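Local coordinates for fiber (Murine adenovirus 2, PDB 5NBH), which probably attaches the virus to host cells as its trimeric fibre, of which this is the distal domain that binds N-acetylglucosamine, at residues N90-R94 / D105-Q109; M110-T115 / Y230-I236; T116-D122 / F224-Y230. All coordinates share one frame; numbering follows the deposited sequence.

Interaction 1. Residues N90-R94 / D105-Q109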
loop_
_atom_site.group_PDB
_atom_site.type_symbol
_atom_site.label_atom_id
_atom_site.label_comp_id
_atom_site.label_asym_id
_atom_site.label_seq_id
_atom_site.Cartn_x
_atom_site.Cartn_y
_atom_site.Cartn_z
ATOM N N ASN A 90 8.787 13.317 -12.699
ATOM C CA ASN A 90 8.906 14.721 -13.110
ATOM C C ASN A 90 8.049 15.088 -14.355
ATOM O O ASN A 90 8.326 16.078 -15.045
ATOM C CB ASN A 90 10.407 15.017 -13.374
ATOM C CG ASN A 90 10.841 16.376 -12.886
ATOM O OD1 ASN A 90 10.110 17.371 -12.985
ATOM N ND2 ASN A 90 12.060 16.431 -12.359
ATOM N N THR A 91 7.003 14.303 -14.636
ATOM C CA THR A 91 6.141 14.531 -15.803
ATOM C C THR A 91 4.671 14.501 -15.378
ATOM O O THR A 91 3.895 13.622 -15.784
ATOM C CB THR A 91 6.443 13.507 -16.898
ATOM O OG1 THR A 91 7.865 13.439 -17.084
ATOM C CG2 THR A 91 5.761 13.873 -18.216
ATOM N N PRO A 92 4.279 15.484 -14.550
ATOM C CA PRO A 92 2.891 15.530 -14.112
ATOM C C PRO A 92 1.934 15.772 -15.279
ATOM O O PRO A 92 2.329 16.327 -16.296
ATOM C CB PRO A 92 2.871 16.696 -13.125
ATOM C CG PRO A 92 3.959 17.586 -13.573
ATOM C CD PRO A 92 5.024 16.682 -14.119
ATOM N N MET A 93 0.688 15.333 -15.099
ATOM C CA MET A 93 -0.350 15.406 -16.123
ATOM C C MET A 93 -1.103 16.728 -15.999
ATOM O O MET A 93 -1.499 17.125 -14.909
ATOM C CB MET A 93 -1.311 14.245 -15.928
ATOM C CG MET A 93 -2.280 14.088 -17.046
ATOM S SD MET A 93 -3.333 12.726 -16.749
ATOM C CE MET A 93 -2.158 11.350 -16.670
ATOM N N ARG A 94 -1.310 17.384 -17.129
ATOM C CA ARG A 94 -2.071 18.624 -17.159
ATOM C C ARG A 94 -3.557 18.290 -17.242
ATOM O O ARG A 94 -3.972 17.486 -18.120
ATOM C CB ARG A 94 -1.641 19.414 -18.394
ATOM C CG ARG A 94 -2.236 20.799 -18.471
ATOM C CD ARG A 94 -1.855 21.545 -17.223
ATOM N NE ARG A 94 -1.751 22.956 -17.479
ATOM C CZ ARG A 94 -1.159 23.793 -16.660
ATOM N NH1 ARG A 94 -0.651 23.348 -15.520
ATOM N NH2 ARG A 94 -1.103 25.064 -16.986
ATOM N N ASP A 105 -1.693 20.540 -12.399
ATOM C CA ASP A 105 -0.723 19.485 -12.730
ATOM C C ASP A 105 -0.901 18.393 -11.693
ATOM O O ASP A 105 -1.031 18.691 -10.503
ATOM C CB ASP A 105 0.690 20.007 -12.610
ATOM C CG ASP A 105 1.143 20.770 -13.848
ATOM O OD1 ASP A 105 0.409 20.799 -14.849
ATOM O OD2 ASP A 105 2.258 21.321 -13.806
ATOM N N ALA A 106 -0.916 17.143 -12.126
ATOM C CA ALA A 106 -1.157 16.056 -11.208
ATOM C C ALA A 106 -0.109 14.945 -11.375
ATOM O O ALA A 106 0.204 14.556 -12.489
ATOM C CB ALA A 106 -2.566 15.521 -11.415
ATOM N N HIS A 107 0.426 14.487 -10.251
ATOM C CA HIS A 107 1.220 13.253 -10.196
ATOM C C HIS A 107 0.281 12.174 -9.718
ATOM O O HIS A 107 -0.436 12.370 -8.742
ATOM C CB HIS A 107 2.383 13.378 -9.236
ATOM C CG HIS A 107 3.384 14.437 -9.610
ATOM N ND1 HIS A 107 4.453 14.198 -10.444
ATOM C CD2 HIS A 107 3.502 15.724 -9.209
ATOM C CE1 HIS A 107 5.165 15.299 -10.573
ATOM N NE2 HIS A 107 4.605 16.246 -9.842
ATOM N N ILE A 108 0.249 11.055 -10.421
ATOM C CA ILE A 108 -0.697 9.981 -10.136
ATOM C C ILE A 108 0.009 8.640 -10.038
ATOM O O ILE A 108 0.830 8.312 -10.920
ATOM C CB ILE A 108 -1.728 9.876 -11.266
ATOM C CG1 ILE A 108 -2.493 11.203 -11.412
ATOM C CG2 ILE A 108 -2.744 8.796 -10.989
ATOM C CD1 ILE A 108 -3.141 11.345 -12.764
ATOM N N GLN A 109 -0.314 7.866 -9.001
ATOM C CA GLN A 109 0.127 6.466 -8.923
ATOM C C GLN A 109 -1.058 5.538 -8.687
ATOM O O GLN A 109 -1.938 5.818 -7.863
ATOM C CB GLN A 109 1.148 6.267 -7.829
ATOM C CG GLN A 109 2.352 7.167 -7.926
ATOM C CD GLN A 109 2.136 8.494 -7.267
ATOM O OE1 GLN A 109 1.561 8.575 -6.177
ATOM N NE2 GLN A 109 2.594 9.539 -7.914
HETATM O O HOH W 1 1.806 19.196 -16.841
#
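Met93 and Ala106 face each other as a hydrogen-bonded pair of two antiparallel strands, Met93 N giving to Ala106 O at 2.8 Å and Ala106 N giving back to Met93 O, while Arg94 and Asp105 form the non-hydrogen-bonded pair beside them. This is the beta hairpin of strands 83-96 and 103-113, whose loop carries Asn97 and Glu102 of the N-acetylglucosamine site, without sugar in this model. Before Met93 the first chain leaves the ladder, and contact with the second strand continues through Pro92. Its ring lies alongside His107, and Pro92 CB sits over one face of the imidazole, 3.8 Å from the ring centroid and 14° off the normal, a CH-pi contact. His107 is put there by its first torsion, which sets CG anti to its own carbonyl carbon (chi1 -62°). Pro92 CB also touches Asp105 CB at 4.0 Å. On the sheet face that carries Ala106, Met93 CE meets Ile108 CD1 at 4.0 Å; the methionine chain is extended until its last torsion, where it bends. Leu137 of strand 131-140 packs on both.

At the polar end, Arg94 NH1 reaches Asp105 OD1 at 2.8 Å in a salt bridge. The nitrogen comes from above the carboxylate plane, and the two planar groups are turned 48° against each other; Asp105 is held through NH1, not by a bidentate pair. Glu126 takes the other terminal nitrogen, NH2. A water donates to Pro92 O at 3.0 Å and weakly to Asp105 OD1.

Two acidic groups thus share one arginine, which probably favours their charged forms; the approach to Asp105 is less than ideal, and with Arg94 exposed and modelled in two conformers, the bridge may be adjustable.

Interaction 2. Residues M110-T115 / Y230-I236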
loop_
_atom_site.group_PDB
_atom_site.type_symbol
_atom_site.label_atom_id
_atom_site.label_comp_id
_atom_site.label_asym_id
_atom_site.label_seq_id
_atom_site.Cartn_x
_atom_site.Cartn_y
_atom_site.Cartn_z
ATOM N N MET A 110 -1.103 4.429 -9.413
ATOM C CA MET A 110 -2.138 3.448 -9.264
ATOM C C MET A 110 -1.429 2.128 -8.966
ATOM O O MET A 110 -0.815 1.576 -9.849
ATOM C CB MET A 110 -2.964 3.392 -10.529
ATOM C CG MET A 110 -3.423 4.778 -10.942
ATOM S SD MET A 110 -4.438 4.805 -12.413
ATOM C CE MET A 110 -5.889 4.000 -11.835
ATOM N N VAL A 111 -1.511 1.694 -7.721
ATOM C CA VAL A 111 -0.741 0.542 -7.206
ATOM C C VAL A 111 -1.615 -0.664 -7.048
ATOM O O VAL A 111 -2.558 -0.670 -6.241
ATOM C CB VAL A 111 -0.023 0.857 -5.867
ATOM C CG1 VAL A 111 0.890 -0.313 -5.473
ATOM C CG2 VAL A 111 0.783 2.141 -5.960
ATOM N N ARG A 112 -1.271 -1.733 -7.769
ATOM C CA ARG A 112 -2.049 -2.943 -7.784
ATOM C C ARG A 112 -1.339 -4.009 -6.947
ATOM O O ARG A 112 -0.155 -4.275 -7.157
ATOM C CB ARG A 112 -2.215 -3.383 -9.259
ATOM C CG ARG A 112 -2.798 -4.752 -9.509
ATOM C CD ARG A 112 -4.262 -4.852 -9.192
ATOM N NE ARG A 112 -4.645 -6.255 -9.284
ATOM C CZ ARG A 112 -5.336 -6.845 -10.260
ATOM N NH1 ARG A 112 -5.863 -6.163 -11.276
ATOM N NH2 ARG A 112 -5.534 -8.152 -10.182
ATOM N N PHE A 113 -2.059 -4.593 -6.006
ATOM C CA PHE A 113 -1.580 -5.784 -5.275
ATOM C C PHE A 113 -2.773 -6.627 -4.904
ATOM O O PHE A 113 -3.831 -6.107 -4.511
ATOM C CB PHE A 113 -0.803 -5.400 -4.020
ATOM C CG PHE A 113 -1.341 -4.191 -3.323
ATOM C CD1 PHE A 113 -2.480 -4.255 -2.570
ATOM C CD2 PHE A 113 -0.672 -2.986 -3.399
ATOM C CE1 PHE A 113 -2.976 -3.131 -1.933
ATOM C CE2 PHE A 113 -1.164 -1.854 -2.773
ATOM C CZ PHE A 113 -2.323 -1.933 -2.042
ATOM N N GLY A 114 -2.632 -7.929 -5.032
ATOM C CA GLY A 114 -3.783 -8.790 -5.054
ATOM C C GLY A 114 -4.652 -8.276 -6.194
ATOM O O GLY A 114 -4.140 -7.960 -7.292
ATOM N N THR A 115 -5.925 -8.116 -5.921
ATOM C CA THR A 115 -6.870 -7.493 -6.869
ATOM C C THR A 115 -7.218 -6.070 -6.459
ATOM O O THR A 115 -8.096 -5.457 -7.046
ATOM C CB THR A 115 -8.166 -8.318 -6.952
ATOM O OG1 THR A 115 -8.721 -8.460 -5.654
ATOM C CG2 THR A 115 -7.890 -9.692 -7.516
ATOM N N TYR A 230 -9.789 0.757 -4.426
ATOM C CA TYR A 230 -10.841 0.055 -5.103
ATOM C C TYR A 230 -10.368 -1.326 -5.539
ATOM O O TYR A 230 -9.228 -1.731 -5.266
ATOM C CB TYR A 230 -11.373 0.944 -6.259
ATOM C CG TYR A 230 -10.476 1.160 -7.457
ATOM C CD1 TYR A 230 -9.589 2.245 -7.521
ATOM C CD2 TYR A 230 -10.528 0.289 -8.553
ATOM C CE1 TYR A 230 -8.792 2.465 -8.640
ATOM C CE2 TYR A 230 -9.739 0.503 -9.671
ATOM C CZ TYR A 230 -8.869 1.575 -9.708
ATOM O OH TYR A 230 -8.085 1.827 -10.809
ATOM N N GLU A 231 -11.257 -2.068 -6.193
ATOM C CA GLU A 231 -10.971 -3.413 -6.636
ATOM C C GLU A 231 -10.933 -3.497 -8.161
ATOM O O GLU A 231 -11.771 -2.848 -8.852
ATOM C CB GLU A 231 -12.041 -4.345 -6.071
ATOM C CG GLU A 231 -11.636 -5.795 -6.109
ATOM C CD GLU A 231 -12.357 -6.623 -5.077
ATOM O OE1 GLU A 231 -13.389 -6.149 -4.520
ATOM O OE2 GLU A 231 -11.886 -7.754 -4.854
ATOM N N SER A 232 -9.991 -4.282 -8.681
ATOM C CA SER A 232 -9.986 -4.600 -10.101
ATOM C C SER A 232 -10.575 -5.979 -10.334
ATOM O O SER A 232 -10.323 -6.919 -9.570
ATOM C CB SER A 232 -8.612 -4.474 -10.730
ATOM O OG SER A 232 -8.596 -4.912 -12.095
ATOM N N GLN A 233 -11.362 -6.063 -11.407
ATOM C CA GLN A 233 -11.957 -7.310 -11.880
ATOM C C GLN A 233 -10.951 -8.179 -12.656
ATOM O O GLN A 233 -11.220 -9.369 -12.907
ATOM C CB GLN A 233 -13.168 -6.991 -12.793
ATOM C CG GLN A 233 -12.847 -6.177 -14.061
ATOM C CD GLN A 233 -13.996 -6.117 -15.057
ATOM O OE1 GLN A 233 -15.017 -6.777 -14.877
ATOM N NE2 GLN A 233 -13.839 -5.304 -16.110
ATOM N N ILE A 234 -9.823 -7.580 -13.058
ATOM C CA ILE A 234 -8.924 -8.174 -14.014
ATOM C C ILE A 234 -7.842 -8.863 -13.232
ATOM O O ILE A 234 -7.022 -8.203 -12.571
ATOM C CB ILE A 234 -8.268 -7.147 -14.959
ATOM C CG1 ILE A 234 -9.306 -6.247 -15.634
ATOM C CG2 ILE A 234 -7.417 -7.875 -15.996
ATOM C CD1 ILE A 234 -10.201 -6.918 -16.662
ATOM N N GLY A 235 -7.847 -10.193 -13.312
ATOM C CA GLY A 235 -6.771 -10.984 -12.748
ATOM C C GLY A 235 -5.514 -10.858 -13.581
ATOM O O GLY A 235 -5.557 -10.830 -14.810
ATOM N N ILE A 236 -4.381 -10.794 -12.896
ATOM C CA ILE A 236 -3.083 -10.842 -13.539
ATOM C C ILE A 236 -2.779 -12.334 -13.709
ATOM O O ILE A 236 -2.510 -13.034 -12.727
ATOM C CB ILE A 236 -2.008 -10.175 -12.665
ATOM C CG1 ILE A 236 -2.349 -8.697 -12.432
ATOM C CG2 ILE A 236 -0.626 -10.326 -13.304
ATOM C CD1 ILE A 236 -1.860 -8.178 -11.099
#
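The turn that joins strands 103-113 and 116-125 is tied here to the C-terminal tail that follows strand 223-231, with Arg112 spanning the gap to Ser232, Ile234 and Ile236. Its guanidinium grips one atom, Ile234 O, end-on with two nitrogens, NH1 at 2.7 Å and NH2 at 2.8 Å, and the oxygen lies in the guanidinium plane. The inner nitrogen points back to the turn that follows its strand: Arg112 NE gives an almost straight bond of 2.7 Å to Gly114 O, also in that plane. Arg112 extends from the backbone with CG anti to N (chi1 170°) and then kinks at chi2, the bend that turns the guanidinium toward the tail. Ile236 CD1 rests over one face of the group, 3.8 Å from CZ, and Thr115 O lies farther off on the opposite face. Arg112 also packs on Gly156 of a neighbouring subunit.

Beside this, Thr115 O receives Ser232 N at 2.8 Å, a nearly linear bond that arrives almost end-on to the carbonyl. Ser232 OG accepts from Ile234 N at 3.1 Å, an ST turn, after which Ile234 O faces the arginine; the hydroxyl also bonds to Leu169 O. Thr115 and Glu231 run side by side. At the far end, Met110 CE approaches the edge of the Tyr230 ring, 3.3 Å from OH, whose hydrogen bond goes to Ile168 O.

Arg112 NH1 also gives to Phe167 O. With Ile236 on a face, the buried cation is met by backbone carbonyl oxygens of Gly114, Ile234 and Phe167; these bonds hold the group flat, fix its rotation, and fasten turn and tail to each other.

Interaction 3. Residues T116-D122 / F224-Y230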
loop_
_atom_site.group_PDB
_atom_site.type_symbol
_atom_site.label_atom_id
_atom_site.label_comp_id
_atom_site.label_asym_id
_atom_site.label_seq_id
_atom_site.Cartn_x
_atom_site.Cartn_y
_atom_site.Cartn_z
ATOM N N THR A 116 -6.511 -5.537 -5.477
ATOM C CA THR A 116 -6.746 -4.195 -4.961
ATOM C C THR A 116 -5.946 -3.145 -5.682
ATOM O O THR A 116 -4.781 -3.376 -6.052
ATOM C CB THR A 116 -6.376 -4.182 -3.462
ATOM O OG1 THR A 116 -7.184 -5.156 -2.807
ATOM C CG2 THR A 116 -6.645 -2.899 -2.856
ATOM N N VAL A 117 -6.544 -1.971 -5.892
ATOM C CA VAL A 117 -5.814 -0.849 -6.449
ATOM C C VAL A 117 -5.814 0.305 -5.444
ATOM O O VAL A 117 -6.882 0.744 -5.005
ATOM C CB VAL A 117 -6.406 -0.387 -7.810
ATOM C CG1 VAL A 117 -5.594 0.761 -8.356
ATOM C CG2 VAL A 117 -6.468 -1.582 -8.790
ATOM N N LEU A 118 -4.628 0.781 -5.081
ATOM C CA LEU A 118 -4.457 1.989 -4.268
ATOM C C LEU A 118 -4.197 3.146 -5.210
ATOM O O LEU A 118 -3.182 3.172 -5.903
ATOM C CB LEU A 118 -3.283 1.808 -3.272
ATOM C CG LEU A 118 -2.863 3.000 -2.411
ATOM C CD1 LEU A 118 -3.996 3.536 -1.592
ATOM C CD2 LEU A 118 -1.690 2.606 -1.511
ATOM N N PHE A 119 -5.126 4.101 -5.270
ATOM C CA PHE A 119 -5.014 5.259 -6.143
ATOM C C PHE A 119 -4.515 6.433 -5.319
ATOM O O PHE A 119 -5.060 6.685 -4.260
ATOM C CB PHE A 119 -6.403 5.570 -6.742
ATOM C CG PHE A 119 -6.450 6.800 -7.601
ATOM C CD1 PHE A 119 -6.640 8.068 -7.039
ATOM C CD2 PHE A 119 -6.234 6.705 -8.959
ATOM C CE1 PHE A 119 -6.634 9.209 -7.821
ATOM C CE2 PHE A 119 -6.250 7.843 -9.745
ATOM C CZ PHE A 119 -6.449 9.087 -9.177
ATOM N N ASN A 120 -3.468 7.094 -5.779
ATOM C CA ASN A 120 -2.927 8.275 -5.132
ATOM C C ASN A 120 -2.762 9.363 -6.149
ATOM O O ASN A 120 -2.259 9.123 -7.228
ATOM C CB ASN A 120 -1.555 7.996 -4.531
ATOM C CG ASN A 120 -1.040 9.162 -3.722
ATOM O OD1 ASN A 120 -1.579 9.471 -2.653
ATOM N ND2 ASN A 120 0.030 9.810 -4.215
ATOM N N ILE A 121 -3.174 10.571 -5.798
ATOM C CA ILE A 121 -2.995 11.721 -6.651
ATOM C C ILE A 121 -2.506 12.917 -5.839
ATOM O O ILE A 121 -2.915 13.125 -4.708
ATOM C CB ILE A 121 -4.293 12.070 -7.436
ATOM C CG1 ILE A 121 -4.005 13.105 -8.517
ATOM C CG2 ILE A 121 -5.417 12.496 -6.501
ATOM C CD1 ILE A 121 -5.149 13.225 -9.529
ATOM N N ASP A 122 -1.628 13.682 -6.455
ATOM C CA ASP A 122 -1.099 14.915 -5.879
ATOM C C ASP A 122 -1.449 16.000 -6.869
ATOM O O ASP A 122 -0.920 15.994 -7.966
ATOM C CB ASP A 122 0.405 14.769 -5.761
ATOM C CG ASP A 122 0.981 15.732 -4.805
ATOM O OD1 ASP A 122 1.282 15.311 -3.679
ATOM O OD2 ASP A 122 1.065 16.913 -5.155
ATOM N N PHE A 224 -3.628 19.673 -3.162
ATOM C CA PHE A 224 -3.897 18.619 -2.194
ATOM C C PHE A 224 -3.402 17.260 -2.671
ATOM O O PHE A 224 -3.167 17.116 -3.857
ATOM C CB PHE A 224 -5.398 18.523 -1.922
ATOM C CG PHE A 224 -6.220 18.184 -3.123
ATOM C CD1 PHE A 224 -6.691 19.184 -3.973
ATOM C CD2 PHE A 224 -6.558 16.877 -3.402
ATOM C CE1 PHE A 224 -7.482 18.872 -5.076
ATOM C CE2 PHE A 224 -7.338 16.565 -4.503
ATOM C CZ PHE A 224 -7.789 17.558 -5.348
ATOM N N GLN A 225 -3.266 16.297 -1.742
ATOM C CA GLN A 225 -3.000 14.877 -2.042
ATOM C C GLN A 225 -4.182 14.081 -1.485
ATOM O O GLN A 225 -4.750 14.421 -0.438
ATOM C CB GLN A 225 -1.663 14.334 -1.416
ATOM C CG GLN A 225 -1.330 12.852 -1.757
ATOM C CD GLN A 225 0.014 12.277 -1.216
ATOM O OE1 GLN A 225 0.014 11.471 -0.281
ATOM N NE2 GLN A 225 1.114 12.580 -1.887
ATOM N N MET A 226 -4.605 13.064 -2.213
ATOM C CA MET A 226 -5.561 12.106 -1.664
ATOM C C MET A 226 -5.439 10.741 -2.285
ATOM O O MET A 226 -4.902 10.581 -3.351
ATOM C CB MET A 226 -7.009 12.589 -1.705
ATOM C CG MET A 226 -7.660 12.878 -3.036
ATOM S SD MET A 226 -9.393 12.399 -2.815
ATOM C CE MET A 226 -9.014 10.655 -2.693
ATOM N N SER A 227 -5.889 9.758 -1.530
ATOM C CA SER A 227 -5.777 8.382 -1.961
ATOM C C SER A 227 -7.032 7.687 -1.569
ATOM O O SER A 227 -7.701 8.094 -0.611
ATOM C CB SER A 227 -4.504 7.713 -1.382
ATOM O OG SER A 227 -4.663 7.386 -0.044
ATOM N N PHE A 228 -7.358 6.644 -2.302
ATOM C CA PHE A 228 -8.456 5.745 -1.956
ATOM C C PHE A 228 -8.166 4.378 -2.558
ATOM O O PHE A 228 -7.311 4.266 -3.433
ATOM C CB PHE A 228 -9.821 6.308 -2.438
ATOM C CG PHE A 228 -9.952 6.421 -3.933
ATOM C CD1 PHE A 228 -9.574 7.578 -4.595
ATOM C CD2 PHE A 228 -10.497 5.388 -4.681
ATOM C CE1 PHE A 228 -9.709 7.706 -5.969
ATOM C CE2 PHE A 228 -10.613 5.507 -6.061
ATOM C CZ PHE A 228 -10.204 6.648 -6.702
ATOM N N MET A 229 -8.881 3.353 -2.116
ATOM C CA MET A 229 -8.736 2.019 -2.667
ATOM C C MET A 229 -10.000 1.550 -3.399
ATOM O O MET A 229 -11.101 1.886 -3.024
ATOM C CB MET A 229 -8.370 1.052 -1.549
ATOM C CG MET A 229 -6.958 1.331 -1.055
ATOM S SD MET A 229 -6.281 0.326 0.276
ATOM C CE MET A 229 -7.156 -1.169 0.064
ATOM N N TYR A 230 -9.789 0.757 -4.426
ATOM C CA TYR A 230 -10.841 0.055 -5.103
ATOM C C TYR A 230 -10.368 -1.326 -5.539
ATOM O O TYR A 230 -9.228 -1.731 -5.266
ATOM C CB TYR A 230 -11.373 0.944 -6.259
ATOM C CG TYR A 230 -10.476 1.160 -7.457
ATOM C CD1 TYR A 230 -9.589 2.245 -7.521
ATOM C CD2 TYR A 230 -10.528 0.289 -8.553
ATOM C CE1 TYR A 230 -8.792 2.465 -8.640
ATOM C CE2 TYR A 230 -9.739 0.503 -9.671
ATOM C CZ TYR A 230 -8.869 1.575 -9.708
ATOM O OH TYR A 230 -8.085 1.827 -10.809
HETATM O O HOH W 2 -1.635 9.695 0.031
#
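Phe119 and Phe228 make the apolar centre, their rings obliquely set with planes at 31° and Phe119 CD1 3.3 Å from Phe228 CE1. Phe119 CB lies over the Phe228 face, 4.1 Å from the centroid. Phe228 has CG tucked between backbone N and carbonyl carbon (chi1 64°), which leans the ring toward Phe119. Flanking this pair, Val117 CB stands over the Tyr230 ring at 3.8 Å from its centroid, and Ile121 CG2 touches Met226 CG at 4.1 Å. Three hydrogen-bonded pairs, Val117 with Tyr230, Phe119 with Phe228 and Ile121 with Met226, stitch the backbones beneath.

The other face carries Leu118 CD1 against Met229 CG, and Thr116 CG2 tight on Met229 CE at 3.4 Å. Toward the polar edge, Gln225 NE2 gives to the anti lone pair of Asp122 OD1 at 3.3 Å. The same amide bonds to Met229 O of the second subunit.

This is the antiparallel C-J pairing of the fibre head's ABCJ sheet: the aromatic side packs on the GHID sheet, and the Gln225 side meets neighbouring subunits.

In the fold
All three contacts lie in the ABCJ sheet. Interactions 1 and 2 follow one another along strand 103-113, their centres 21 Å apart; interaction 3 sits 13 Å from each and pairs the next two strands. Interaction 1 joins interaction 3 through Gln109 OE1 to Asn120 ND2 (2.8 Å) and His107 O to Asp122 N (2.9 Å), while Val111 O to Leu118 N (2.8 Å) connects interaction 2, which also shares Tyr230 with interaction 3. The N-acetylglucosamine-binding residues, without sugar in this chain, lie nearer the end away from the tail: Arg94 is about 9 Å from Glu102 and Phe224 about 6 Å from Gln133, side chain to side chain. Interaction 2 is remote from them.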